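Local coordinates for protein nonribosomal peptide synthase (Streptomyces sp. MJ635-86F5, PDB 5JJP) that activates an aliphatic beta-amino acid by adenylation, probably at the expense of ATP, as a member of the ANL superfamily of adenylate-forming enzymes, at residues A[84-89]-A[110-115]; A[195-200]-A[389-394]; A[230-235]-A[330-335]; A[382-387]-A[416-421]. All blocks are in the same frame, centred on the assembly; numbering follows the deposited sequence.

Contact 1: residues A[84-89]-A[110-115]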
loop_
_atom_site.group_PDB
_atom_site.type_symbol
_atom_site.label_atom_id
_atom_site.label_comp_id
_atom_site.label_asym_id
_atom_site.label_seq_id
_atom_site.Cartn_x
_atom_site.Cartn_y
_atom_site.Cartn_z
ATOM N N GLY A 84 14.053 -8.895 11.641
ATOM C CA GLY A 84 14.586 -7.543 11.529
ATOM C C GLY A 84 15.458 -7.258 10.316
ATOM O O GLY A 84 15.581 -6.116 9.857
ATOM N N ASP A 85 16.121 -8.286 9.815
ATOM C CA ASP A 85 17.037 -8.095 8.685
ATOM C C ASP A 85 16.248 -7.669 7.482
ATOM O O ASP A 85 15.227 -8.272 7.177
ATOM C CB ASP A 85 17.817 -9.406 8.387
ATOM C CG ASP A 85 18.833 -9.737 9.450
ATOM O OD1 ASP A 85 19.104 -8.865 10.299
ATOM O OD2 ASP A 85 19.389 -10.858 9.430
ATOM N N ARG A 86 16.723 -6.631 6.806
ATOM C CA ARG A 86 16.052 -6.144 5.594
ATOM C C ARG A 86 16.353 -6.946 4.366
ATOM O O ARG A 86 17.435 -7.504 4.209
ATOM C CB ARG A 86 16.345 -4.705 5.301
ATOM C CG ARG A 86 15.749 -3.766 6.355
ATOM C CD ARG A 86 16.860 -3.192 7.229
ATOM N NE ARG A 86 17.100 -4.006 8.355
ATOM C CZ ARG A 86 18.256 -4.149 8.997
ATOM N NH1 ARG A 86 19.393 -3.550 8.621
ATOM N NH2 ARG A 86 18.240 -4.929 10.061
ATOM N N VAL A 87 15.338 -7.025 3.528
ATOM C CA VAL A 87 15.406 -7.652 2.241
ATOM C C VAL A 87 14.942 -6.633 1.189
ATOM O O VAL A 87 13.889 -6.045 1.335
ATOM C CB VAL A 87 14.444 -8.827 2.245
ATOM C CG1 VAL A 87 14.346 -9.444 0.842
ATOM C CG2 VAL A 87 14.901 -9.838 3.259
ATOM N N VAL A 88 15.736 -6.375 0.159
ATOM C CA VAL A 88 15.270 -5.589 -0.986
ATOM C C VAL A 88 14.552 -6.564 -1.888
ATOM O O VAL A 88 15.154 -7.527 -2.337
ATOM C CB VAL A 88 16.410 -4.938 -1.769
ATOM C CG1 VAL A 88 15.874 -4.124 -2.916
ATOM C CG2 VAL A 88 17.208 -4.038 -0.858
ATOM N N LEU A 89 13.275 -6.324 -2.131
ATOM C CA LEU A 89 12.470 -7.179 -2.972
ATOM C C LEU A 89 12.154 -6.451 -4.319
ATOM O O LEU A 89 11.392 -5.482 -4.357
ATOM C CB LEU A 89 11.197 -7.540 -2.220
ATOM C CG LEU A 89 10.195 -8.439 -2.881
ATOM C CD1 LEU A 89 10.860 -9.741 -3.263
ATOM C CD2 LEU A 89 9.034 -8.707 -1.967
ATOM N N PRO A 110 11.628 -7.422 7.231
ATOM C CA PRO A 110 11.059 -6.293 6.576
ATOM C C PRO A 110 11.687 -6.111 5.192
ATOM O O PRO A 110 12.918 -6.164 5.037
ATOM C CB PRO A 110 11.446 -5.111 7.486
ATOM C CG PRO A 110 12.647 -5.565 8.225
ATOM C CD PRO A 110 12.402 -7.026 8.432
ATOM N N PHE A 111 10.846 -5.858 4.205
ATOM C CA PHE A 111 11.330 -5.688 2.840
ATOM C C PHE A 111 11.178 -4.256 2.355
ATOM O O PHE A 111 10.360 -3.500 2.843
ATOM C CB PHE A 111 10.605 -6.664 1.900
ATOM C CG PHE A 111 9.155 -6.395 1.769
ATOM C CD1 PHE A 111 8.690 -5.556 0.808
ATOM C CD2 PHE A 111 8.238 -7.018 2.635
ATOM C CE1 PHE A 111 7.332 -5.305 0.721
ATOM C CE2 PHE A 111 6.900 -6.748 2.559
ATOM C CZ PHE A 111 6.445 -5.904 1.594
ATOM N N ILE A 112 11.976 -3.930 1.370
ATOM C CA ILE A 112 11.946 -2.655 0.685
ATOM C C ILE A 112 11.544 -3.034 -0.717
ATOM O O ILE A 112 12.343 -3.671 -1.395
ATOM C CB ILE A 112 13.325 -1.992 0.480
ATOM C CG1 ILE A 112 14.265 -2.092 1.676
ATOM C CG2 ILE A 112 13.194 -0.569 0.032
ATOM C CD1 ILE A 112 13.719 -1.642 2.959
ATOM N N PRO A 113 10.358 -2.590 -1.189
ATOM C CA PRO A 113 9.935 -2.970 -2.547
ATOM C C PRO A 113 10.535 -2.082 -3.607
ATOM O O PRO A 113 10.578 -0.874 -3.463
ATOM C CB PRO A 113 8.416 -2.808 -2.494
ATOM C CG PRO A 113 8.226 -1.701 -1.514
ATOM C CD PRO A 113 9.302 -1.842 -0.477
ATOM N N THR A 114 10.993 -2.707 -4.676
ATOM C CA THR A 114 11.726 -2.013 -5.723
ATOM C C THR A 114 11.273 -2.590 -7.067
ATOM O O THR A 114 10.747 -3.710 -7.118
ATOM C CB THR A 114 13.230 -2.215 -5.384
ATOM O OG1 THR A 114 13.692 -1.126 -4.559
ATOM C CG2 THR A 114 14.055 -2.273 -6.512
ATOM N N ILE A 115 11.480 -1.869 -8.148
ATOM C CA ILE A 115 11.307 -2.455 -9.476
ATOM C C ILE A 115 12.590 -2.390 -10.274
ATOM O O ILE A 115 13.500 -1.615 -9.917
ATOM C CB ILE A 115 10.169 -1.799 -10.238
ATOM C CG1 ILE A 115 10.337 -0.271 -10.256
ATOM C CG2 ILE A 115 8.844 -2.169 -9.571
ATOM C CD1 ILE A 115 9.412 0.426 -11.265
#
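A beta-alpha-beta crossover underlies this contact: strands 87-90 and 111-114, linked by helix 95-107, lie next to each other and parallel, with segment axes 24° apart. Four backbone bonds set the register. Val87 N donates to Pro110 O (3.0 Å) and Ile112 N to Val87 O (2.9 Å); further on, Leu89 N reaches Ile112 O at 2.9 Å and Thr114 N closes on Leu89 O at 2.8 Å. Pro113 pairs with Leu89 without a donor of its own, which costs the ladder nothing because the bonds here use the N-H groups of Ile112 and Thr114. Val87, Leu89, Phe111 and Pro113 occupy one face of the sheet, Val88 and Ile112 the other. On the first face, Phe111 holds CG between its backbone N and carbonyl carbon (chi1 65°). Its ring leads away from strand 87-89 toward Cys104 and Phe105 of the crossover helix, yet CD1 still meets Leu89 CD2 at 4.2 Å. On the second, Val88 CG2 lies 4.3 Å from Ile112 CG1. Before the ladder begins, the Pro110 ring rests on the backbone of the incoming loop, its CD 3.3 Å from Asp85 O. Arg86 folds back at chi2 and chi3, so that NE and NH2 both grip Gly84 O, which lies in the guanidinium plane, the NE bond being 3.0 Å long; NH1 binds Ala130 O. One carbonyl thus receives two N-H groups of one guanidinium, which should fix the rotation of that group beside the backbone just ahead of the ladder.

Contact 2: residues A[195-200]-A[389-394]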
loop_
_atom_site.group_PDB
_atom_site.type_symbol
_atom_site.label_atom_id
_atom_site.label_comp_id
_atom_site.label_asym_id
_atom_site.label_seq_id
_atom_site.Cartn_x
_atom_site.Cartn_y
_atom_site.Cartn_z
ATOM N N LYS A 195 14.286 9.354 3.023
ATOM C CA LYS A 195 14.059 8.795 4.361
ATOM C C LYS A 195 13.317 7.456 4.304
ATOM O O LYS A 195 12.480 7.216 3.434
ATOM C CB LYS A 195 13.240 9.754 5.187
ATOM C CG LYS A 195 13.988 10.976 5.637
ATOM C CD LYS A 195 13.115 11.757 6.593
ATOM C CE LYS A 195 13.455 13.242 6.629
ATOM N NZ LYS A 195 12.214 14.003 6.966
ATOM N N GLY A 196 13.637 6.579 5.240
ATOM C CA GLY A 196 13.122 5.236 5.235
ATOM C C GLY A 196 11.949 5.163 6.205
ATOM O O GLY A 196 12.139 5.131 7.415
ATOM N N VAL A 197 10.741 5.103 5.674
ATOM C CA VAL A 197 9.561 4.981 6.493
ATOM C C VAL A 197 9.410 3.528 6.950
ATOM O O VAL A 197 9.275 2.631 6.124
ATOM C CB VAL A 197 8.317 5.464 5.717
ATOM C CG1 VAL A 197 7.025 5.149 6.484
ATOM C CG2 VAL A 197 8.434 6.938 5.474
ATOM N N VAL A 198 9.389 3.316 8.253
ATOM C CA VAL A 198 9.354 1.991 8.812
ATOM C C VAL A 198 7.920 1.724 9.257
ATOM O O VAL A 198 7.419 2.402 10.132
ATOM C CB VAL A 198 10.288 1.853 10.044
ATOM C CG1 VAL A 198 10.237 0.460 10.632
ATOM C CG2 VAL A 198 11.724 2.227 9.671
ATOM N N MET A 199 7.266 0.727 8.640
ATOM C CA MET A 199 5.875 0.396 9.021
ATOM C C MET A 199 5.807 -0.936 9.751
ATOM O O MET A 199 6.264 -1.934 9.233
ATOM C CB MET A 199 4.998 0.334 7.779
ATOM C CG MET A 199 3.523 0.284 8.081
ATOM S SD MET A 199 2.907 1.763 8.943
ATOM C CE MET A 199 3.114 2.951 7.601
ATOM N N SER A 200 5.225 -0.960 10.939
ATOM C CA SER A 200 5.050 -2.199 11.684
ATOM C C SER A 200 3.875 -3.028 11.100
ATOM O O SER A 200 3.026 -2.515 10.380
ATOM C CB SER A 200 4.775 -1.895 13.170
ATOM O OG SER A 200 3.441 -1.430 13.408
ATOM N N ALA A 389 -2.421 3.481 12.709
ATOM C CA ALA A 389 -1.702 3.124 11.489
ATOM C C ALA A 389 -0.400 3.870 11.232
ATOM O O ALA A 389 0.227 3.681 10.190
ATOM C CB ALA A 389 -2.635 3.278 10.320
ATOM N N LEU A 390 0.088 4.622 12.186
ATOM C CA LEU A 390 1.329 5.356 11.991
ATOM C C LEU A 390 2.569 4.480 11.922
ATOM O O LEU A 390 2.691 3.450 12.617
ATOM C CB LEU A 390 1.515 6.396 13.089
ATOM C CG LEU A 390 0.413 7.475 13.116
ATOM C CD1 LEU A 390 0.493 8.327 14.351
ATOM C CD2 LEU A 390 0.471 8.348 11.880
ATOM N N PHE A 391 3.471 4.916 11.021
ATOM C CA PHE A 391 4.836 4.411 10.928
ATOM C C PHE A 391 5.535 4.469 12.285
ATOM O O PHE A 391 5.059 5.156 13.206
ATOM C CB PHE A 391 5.627 5.152 9.847
ATOM C CG PHE A 391 6.115 6.515 10.244
ATOM C CD1 PHE A 391 5.233 7.503 10.707
ATOM C CD2 PHE A 391 7.465 6.835 10.156
ATOM C CE1 PHE A 391 5.699 8.781 11.051
ATOM C CE2 PHE A 391 7.918 8.099 10.508
ATOM C CZ PHE A 391 7.045 9.039 10.975
ATOM N N SER A 392 6.566 3.652 12.456
ATOM C CA SER A 392 7.278 3.568 13.739
ATOM C C SER A 392 8.391 4.592 13.857
ATOM O O SER A 392 8.854 4.865 14.956
ATOM C CB SER A 392 7.892 2.189 13.923
ATOM O OG SER A 392 6.839 1.236 13.896
ATOM N N GLY A 393 8.857 5.084 12.706
ATOM C CA GLY A 393 9.893 6.081 12.683
ATOM C C GLY A 393 10.570 6.081 11.361
ATOM O O GLY A 393 10.280 5.242 10.495
ATOM N N TYR A 394 11.518 6.987 11.202
ATOM C CA TYR A 394 12.348 7.012 10.020
ATOM C C TYR A 394 13.631 6.248 10.326
ATOM O O TYR A 394 14.235 6.428 11.382
ATOM C CB TYR A 394 12.691 8.439 9.666
ATOM C CG TYR A 394 11.511 9.277 9.253
ATOM C CD1 TYR A 394 10.849 9.020 8.040
ATOM C CD2 TYR A 394 11.056 10.340 10.042
ATOM C CE1 TYR A 394 9.774 9.795 7.623
ATOM C CE2 TYR A 394 9.964 11.099 9.653
ATOM C CZ TYR A 394 9.312 10.812 8.443
ATOM O OH TYR A 394 8.225 11.552 8.005
HETATM O O HOH W 1 4.324 1.348 12.595
#
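This is a strand-edge contact: the short, weakly bonded strand at about 393-394 lies along strand 196-200 as the outer member of a three-stranded antiparallel sheet whose far strand is 181-186. Lys195 and Gly196 close the Ser/Thr/Gly-rich signature that in ANL enzymes forms the phosphate-binding loop, and the pairing continues directly from it. Two backbone bonds carry it. Ser392 N donates to Val198 O at 2.8 Å, nearly straight at 167°, and Val198 N reaches Gly393 O at 3.1 Å. The backbone angles of Gly393 (phi 159°) would jam a CB against the preceding carbonyl, which accounts for glycine here. Beyond the paired residues a water takes over, accepting from Ser200 N and donating to Leu390 O, with Ser392 OG also bonded to it. Ser200 itself N-caps the following helix, its OG bonding Ala203 N.

Apolar packing fills the side of Val197, whose CG1, anti to the backbone N (chi1 171°), meets Phe391 CB at 3.6 Å while CG2 lies 3.8 Å from Tyr394 CE1. Met199 bends at chi2 and chi3 to bring SD within 3.5 Å of Ala389 O. The Tyr394 ring is sandwiched: Phe391 CE2 sits over the centre of one face, and Tyr394 OH is hydrogen-bonded to Glu333 OE2. Across the opposite face runs Lys195, with CD 3.9 Å from the ring centroid and NZ at 4.7 Å in a cation-pi contact.

Contact 3: residues A[230-235]-A[330-335]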
loop_
_atom_site.group_PDB
_atom_site.type_symbol
_atom_site.label_atom_id
_atom_site.label_comp_id
_atom_site.label_asym_id
_atom_site.label_seq_id
_atom_site.Cartn_x
_atom_site.Cartn_y
_atom_site.Cartn_z
ATOM N N SER A 230 7.170 -0.537 -6.653
ATOM C CA SER A 230 7.998 0.347 -5.846
ATOM C C SER A 230 7.140 1.383 -5.133
ATOM O O SER A 230 7.663 2.174 -4.355
ATOM C CB SER A 230 9.023 1.094 -6.734
ATOM O OG SER A 230 8.379 1.719 -7.839
ATOM N N PHE A 231 5.849 1.447 -5.461
ATOM C CA PHE A 231 4.976 2.430 -4.828
ATOM C C PHE A 231 4.199 1.818 -3.697
ATOM O O PHE A 231 3.669 0.709 -3.786
ATOM C CB PHE A 231 3.998 3.091 -5.817
ATOM C CG PHE A 231 4.620 4.130 -6.714
ATOM C CD1 PHE A 231 5.430 3.758 -7.779
ATOM C CD2 PHE A 231 4.343 5.483 -6.542
ATOM C CE1 PHE A 231 5.971 4.716 -8.630
ATOM C CE2 PHE A 231 4.893 6.455 -7.401
ATOM C CZ PHE A 231 5.713 6.069 -8.441
ATOM N N ASP A 232 4.212 2.554 -2.599
ATOM C CA ASP A 232 3.386 2.284 -1.417
ATOM C C ASP A 232 1.930 1.852 -1.758
ATOM O O ASP A 232 1.363 0.942 -1.170
ATOM C CB ASP A 232 3.349 3.617 -0.659
ATOM C CG ASP A 232 2.780 3.490 0.688
ATOM O OD1 ASP A 232 3.009 2.439 1.313
ATOM O OD2 ASP A 232 2.099 4.429 1.119
ATOM N N PHE A 233 1.336 2.566 -2.700
ATOM C CA PHE A 233 -0.052 2.346 -3.103
ATOM C C PHE A 233 -0.282 0.974 -3.764
ATOM O O PHE A 233 -1.381 0.446 -3.705
ATOM C CB PHE A 233 -0.474 3.507 -4.047
ATOM C CG PHE A 233 -1.961 3.612 -4.305
ATOM C CD1 PHE A 233 -2.902 3.158 -3.374
ATOM C CD2 PHE A 233 -2.424 4.223 -5.505
ATOM C CE1 PHE A 233 -4.253 3.263 -3.643
ATOM C CE2 PHE A 233 -3.781 4.349 -5.766
ATOM C CZ PHE A 233 -4.693 3.867 -4.833
ATOM N N CYS A 234 0.757 0.392 -4.368
ATOM C CA CYS A 234 0.645 -0.902 -4.970
ATOM C C CYS A 234 0.455 -1.967 -3.914
ATOM O O CYS A 234 -0.521 -2.718 -3.950
ATOM C CB CYS A 234 1.866 -1.236 -5.820
ATOM S SG CYS A 234 1.890 -2.910 -6.486
ATOM N N LEU A 235 1.408 -2.067 -3.013
ATOM C CA LEU A 235 1.325 -2.970 -1.902
ATOM C C LEU A 235 0.017 -2.777 -1.087
ATOM O O LEU A 235 -0.669 -3.746 -0.753
ATOM C CB LEU A 235 2.566 -2.791 -1.008
ATOM C CG LEU A 235 2.437 -3.178 0.453
ATOM C CD1 LEU A 235 2.294 -4.690 0.578
ATOM C CD2 LEU A 235 3.653 -2.673 1.229
ATOM N N GLY A 330 -3.659 10.941 1.990
ATOM C CA GLY A 330 -2.679 10.579 3.034
ATOM C C GLY A 330 -1.287 10.389 2.499
ATOM O O GLY A 330 -1.021 10.691 1.351
ATOM N N ALA A 331 -0.428 9.835 3.331
ATOM C CA ALA A 331 0.948 9.636 2.988
ATOM C C ALA A 331 1.482 8.270 3.384
ATOM O O ALA A 331 0.862 7.495 4.130
ATOM C CB ALA A 331 1.790 10.718 3.644
ATOM N N THR A 332 2.681 7.998 2.901
ATOM C CA THR A 332 3.383 6.793 3.279
ATOM C C THR A 332 3.451 6.540 4.774
ATOM O O THR A 332 3.431 5.389 5.219
ATOM C CB THR A 332 4.797 6.851 2.747
ATOM O OG1 THR A 332 4.728 7.138 1.350
ATOM C CG2 THR A 332 5.511 5.506 2.969
ATOM N N GLU A 333 3.579 7.617 5.547
ATOM C CA GLU A 333 3.725 7.472 6.972
ATOM C C GLU A 333 2.554 6.807 7.624
ATOM O O GLU A 333 2.710 6.340 8.762
ATOM C CB GLU A 333 4.019 8.810 7.643
ATOM C CG GLU A 333 5.490 9.260 7.503
ATOM C CD GLU A 333 5.773 10.018 6.191
ATOM O OE1 GLU A 333 4.926 9.979 5.262
ATOM O OE2 GLU A 333 6.825 10.703 6.127
ATOM N N SER A 334 1.391 6.796 6.988
ATOM C CA SER A 334 0.233 6.048 7.539
ATOM C C SER A 334 -0.444 5.130 6.513
ATOM O O SER A 334 -1.486 4.519 6.794
ATOM C CB SER A 334 -0.835 6.976 8.102
ATOM O OG SER A 334 -1.307 7.840 7.090
ATOM N N MET A 335 0.210 5.001 5.364
ATOM C CA MET A 335 -0.376 4.482 4.118
ATOM C C MET A 335 -1.443 5.378 3.562
ATOM O O MET A 335 -1.326 5.808 2.433
ATOM C CB MET A 335 -0.865 3.040 4.249
ATOM C CG MET A 335 -1.335 2.496 2.906
ATOM S SD MET A 335 -1.258 0.694 2.789
ATOM C CE MET A 335 0.402 0.415 2.133
HETATM O O HOH W 2 3.266 2.972 3.644
#
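Asp232, in the first turn of helix 232-243, meets Thr332 and Met335 of the turn after strand 324-329. That turn holds the Gly-Ala-Thr-Glu sequence of the Tyr-Gly-Ala-Thr-Glu motif of adenylation domains, and the aspartate belongs to a Phe-Asp-Phe sequence. In amino acid-activating relatives an aspartate at such a place often contacts the substrate amino group, so the contact is consistent with one wall of the substrate pocket. Ala331 starts the turn: its carbonyl O accepts Ser334 N at 3.0 Å, curling the chain so that both Thr332 and Met335 come to Asp232. Thr332 comes next, with CA 3.5 Å from Asp232 OD2. Its OG1 is 3.8 Å from the same oxygen, too far for a direct bond, and CG2 lies at 4.0 Å, so OD2 sits closest to CA, with the side-chain branches of Thr332 only loosely alongside. Thr332 O also accepts from a water at 2.9 Å; this water lies against Asp232 OD1 too, although that distance is too short to be trusted. Met335, on a backbone with positive phi (66°), is the last to touch. Its CG is anti to the backbone N (chi1 -174°) and the chain stays extended until a bend at chi3 (-90°) swings the methyl toward the helix. Tyr183 packs on Asp232, Leu235 and Met335 alike. Leu235 CG lies 4.5 Å from Met335 CE, and that methyl carbon approaches Asp232 OD1 to 3.4 Å and Asp232 O to 3.5 Å.

Contact 4: residues A[382-387]-A[416-421]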
loop_
_atom_site.group_PDB
_atom_site.type_symbol
_atom_site.label_atom_id
_atom_site.label_comp_id
_atom_site.label_asym_id
_atom_site.label_seq_id
_atom_site.Cartn_x
_atom_site.Cartn_y
_atom_site.Cartn_z
ATOM N N GLU A 382 -1.756 23.174 10.329
ATOM C CA GLU A 382 -1.104 21.925 9.931
ATOM C C GLU A 382 -1.903 20.723 10.418
ATOM O O GLU A 382 -2.373 20.718 11.566
ATOM C CB GLU A 382 0.284 21.822 10.535
ATOM C CG GLU A 382 1.003 20.561 10.109
ATOM C CD GLU A 382 2.431 20.484 10.626
ATOM O OE1 GLU A 382 2.775 21.276 11.535
ATOM O OE2 GLU A 382 3.158 19.579 10.168
ATOM N N ILE A 383 -2.089 19.731 9.539
ATOM C CA ILE A 383 -2.835 18.504 9.939
ATOM C C ILE A 383 -1.944 17.643 10.818
ATOM O O ILE A 383 -0.830 17.354 10.432
ATOM C CB ILE A 383 -3.310 17.636 8.752
ATOM C CG1 ILE A 383 -4.250 18.415 7.844
ATOM C CG2 ILE A 383 -4.037 16.397 9.248
ATOM C CD1 ILE A 383 -4.422 17.772 6.471
ATOM N N TYR A 384 -2.434 17.348 12.029
ATOM C CA TYR A 384 -1.890 16.325 12.930
ATOM C C TYR A 384 -2.809 15.090 12.883
ATOM O O TYR A 384 -4.012 15.202 13.063
ATOM C CB TYR A 384 -1.829 16.789 14.371
ATOM C CG TYR A 384 -0.758 17.822 14.700
ATOM C CD1 TYR A 384 -0.375 18.810 13.778
ATOM C CD2 TYR A 384 -0.200 17.871 15.970
ATOM C CE1 TYR A 384 0.570 19.784 14.116
ATOM C CE2 TYR A 384 0.748 18.824 16.324
ATOM C CZ TYR A 384 1.117 19.789 15.407
ATOM O OH TYR A 384 2.055 20.722 15.734
ATOM N N LEU A 385 -2.204 13.909 12.615
ATOM C CA LEU A 385 -2.948 12.646 12.485
ATOM C C LEU A 385 -2.739 11.759 13.717
ATOM O O LEU A 385 -1.627 11.419 14.087
ATOM C CB LEU A 385 -2.530 11.945 11.224
ATOM C CG LEU A 385 -3.119 10.580 10.930
ATOM C CD1 LEU A 385 -4.598 10.592 10.588
ATOM C CD2 LEU A 385 -2.337 10.021 9.764
ATOM N N ARG A 386 -3.850 11.430 14.359
ATOM C CA ARG A 386 -3.901 10.541 15.464
ATOM C C ARG A 386 -4.433 9.211 14.891
ATOM O O ARG A 386 -5.566 9.135 14.441
ATOM C CB ARG A 386 -4.865 11.103 16.507
ATOM C CG ARG A 386 -5.011 10.280 17.764
ATOM C CD ARG A 386 -6.096 10.837 18.658
ATOM N NE ARG A 386 -5.892 12.264 18.945
ATOM C CZ ARG A 386 -5.160 12.713 19.971
ATOM N NH1 ARG A 386 -4.549 11.883 20.807
ATOM N NH2 ARG A 386 -5.061 13.999 20.162
ATOM N N SER A 387 -3.633 8.153 14.944
ATOM C CA SER A 387 -4.022 6.912 14.332
ATOM C C SER A 387 -3.171 5.731 14.767
ATOM O O SER A 387 -1.944 5.846 14.826
ATOM C CB SER A 387 -3.875 7.068 12.807
ATOM O OG SER A 387 -4.020 5.822 12.121
ATOM N N GLN A 416 0.843 9.036 24.525
ATOM C CA GLN A 416 0.361 8.857 23.156
ATOM C C GLN A 416 1.098 9.828 22.264
ATOM O O GLN A 416 1.326 10.976 22.664
ATOM C CB GLN A 416 -1.143 9.105 23.060
ATOM C CG GLN A 416 -1.673 8.863 21.653
ATOM C CD GLN A 416 -3.203 8.890 21.533
ATOM O OE1 GLN A 416 -3.730 8.627 20.445
ATOM N NE2 GLN A 416 -3.929 9.247 22.620
ATOM N N VAL A 417 1.422 9.380 21.040
ATOM C CA VAL A 417 1.996 10.257 20.021
ATOM C C VAL A 417 1.066 10.463 18.837
ATOM O O VAL A 417 0.147 9.694 18.592
ATOM C CB VAL A 417 3.347 9.754 19.467
ATOM C CG1 VAL A 417 4.440 9.800 20.546
ATOM C CG2 VAL A 417 3.205 8.374 18.851
ATOM N N VAL A 418 1.347 11.521 18.104
ATOM C CA VAL A 418 0.545 11.941 16.995
ATOM C C VAL A 418 1.530 12.340 15.868
ATOM O O VAL A 418 2.696 12.588 16.157
ATOM C CB VAL A 418 -0.344 13.083 17.553
ATOM C CG1 VAL A 418 -0.226 14.372 16.778
ATOM C CG2 VAL A 418 -1.779 12.618 17.746
ATOM N N PHE A 419 1.072 12.394 14.619
ATOM C CA PHE A 419 1.943 12.621 13.451
ATOM C C PHE A 419 1.712 14.002 12.842
ATOM O O PHE A 419 0.600 14.316 12.395
ATOM C CB PHE A 419 1.653 11.533 12.382
ATOM C CG PHE A 419 2.348 11.746 11.050
ATOM C CD1 PHE A 419 3.706 12.027 11.002
ATOM C CD2 PHE A 419 1.643 11.652 9.871
ATOM C CE1 PHE A 419 4.339 12.205 9.786
ATOM C CE2 PHE A 419 2.247 11.836 8.656
ATOM C CZ PHE A 419 3.609 12.106 8.606
ATOM N N ARG A 420 2.747 14.836 12.862
ATOM C CA ARG A 420 2.691 16.105 12.163
ATOM C C ARG A 420 2.930 15.811 10.706
ATOM O O ARG A 420 4.051 15.486 10.341
ATOM C CB ARG A 420 3.760 17.075 12.636
ATOM C CG ARG A 420 3.623 17.525 14.091
ATOM C CD ARG A 420 4.695 18.542 14.409
ATOM N NE ARG A 420 4.564 19.735 13.562
ATOM C CZ ARG A 420 5.387 20.791 13.584
ATOM N NH1 ARG A 420 6.413 20.825 14.427
ATOM N NH2 ARG A 420 5.186 21.801 12.732
ATOM N N THR A 421 1.885 15.987 9.894
ATOM C CA THR A 421 1.883 15.571 8.497
ATOM C C THR A 421 2.688 16.407 7.575
ATOM O O THR A 421 2.975 15.984 6.499
ATOM C CB THR A 421 0.455 15.614 7.886
ATOM O OG1 THR A 421 -0.078 16.939 7.965
ATOM C CG2 THR A 421 -0.477 14.679 8.635
HETATM O O HOH W 3 -1.823 8.188 17.431
#
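Leu385 and Phe419 form the antiparallel hydrogen-bonded pair at the middle of this two-stranded contact, whose axes run 147° apart. Among the backbone bonds, Leu385 N gives to Phe419 O at 2.8 Å and Phe419 N returns one to Leu385 O at 2.9 Å. Thr421 adds a double grip on Ile383 O: its N donates at 3.1 Å, and its OG1, set between backbone N and carbonyl carbon (chi1 59°), at 2.6 Å. At the other end, where direct pairing stops, a water accepts from Ser387 N and donates to Val417 O.

The ionic part is a salt bridge in which Arg420 NE and NH2 converge side-on upon a single oxygen, Glu382 OE1, with NH2 at 2.7 Å on its syn lone pair. The other oxygen, OE2, binds Gly422 N, so the carboxylate is held at both oxygens. Arg386 has its salt bridge outside these strands, NH2 to Asp408 OD1.

In the apolar and aromatic group, Arg420 CG sits over one face of the Tyr384 ring, 3.8 Å from its centroid. Val418 splits its methyls, CG1 lying 3.6 Å from Tyr384 CD2 and CG2 over the Arg386 guanidinium. Leu385 CD2 lies at the edge of the Phe419 ring, 4.3 Å from Phe419 CD2.

Thr421, Gly422 and Asp423 form the Thr-Gly-Asp motif, whose aspartate contacts the nucleotide ribose in relatives. Strand 363-367 flanks strand 381-386, where Tyr367 stacks on Tyr384; Tyr329 of strand 324-329 packs on Ile383 and Thr421, and Phe391 meets Phe419 edge-to-face.

How the contacts relate
From the N terminus, contact 1 closes first, a short crossover of 20 residues between its segments. Contact 2 then opens at strand 196-200 and closes only at 389-394, 188 residues later, so contact 3 falls wholly within its span. Contact 4 crosses contact 2: segment 382-387 comes before 389-394, and 416-421 after it. Space follows a similar chain of links. Contact 1 touches contact 3 through Ile115 and Ser230. Glu333 of contact 3 reaches both Tyr394 of contact 2 and Phe419 of contact 4. Leu390 packs on Phe419, joining the three-stranded sheet to the antiparallel sheet near the C terminus. Contacts 1 and 4 remain about 18 Å apart at their nearest atoms.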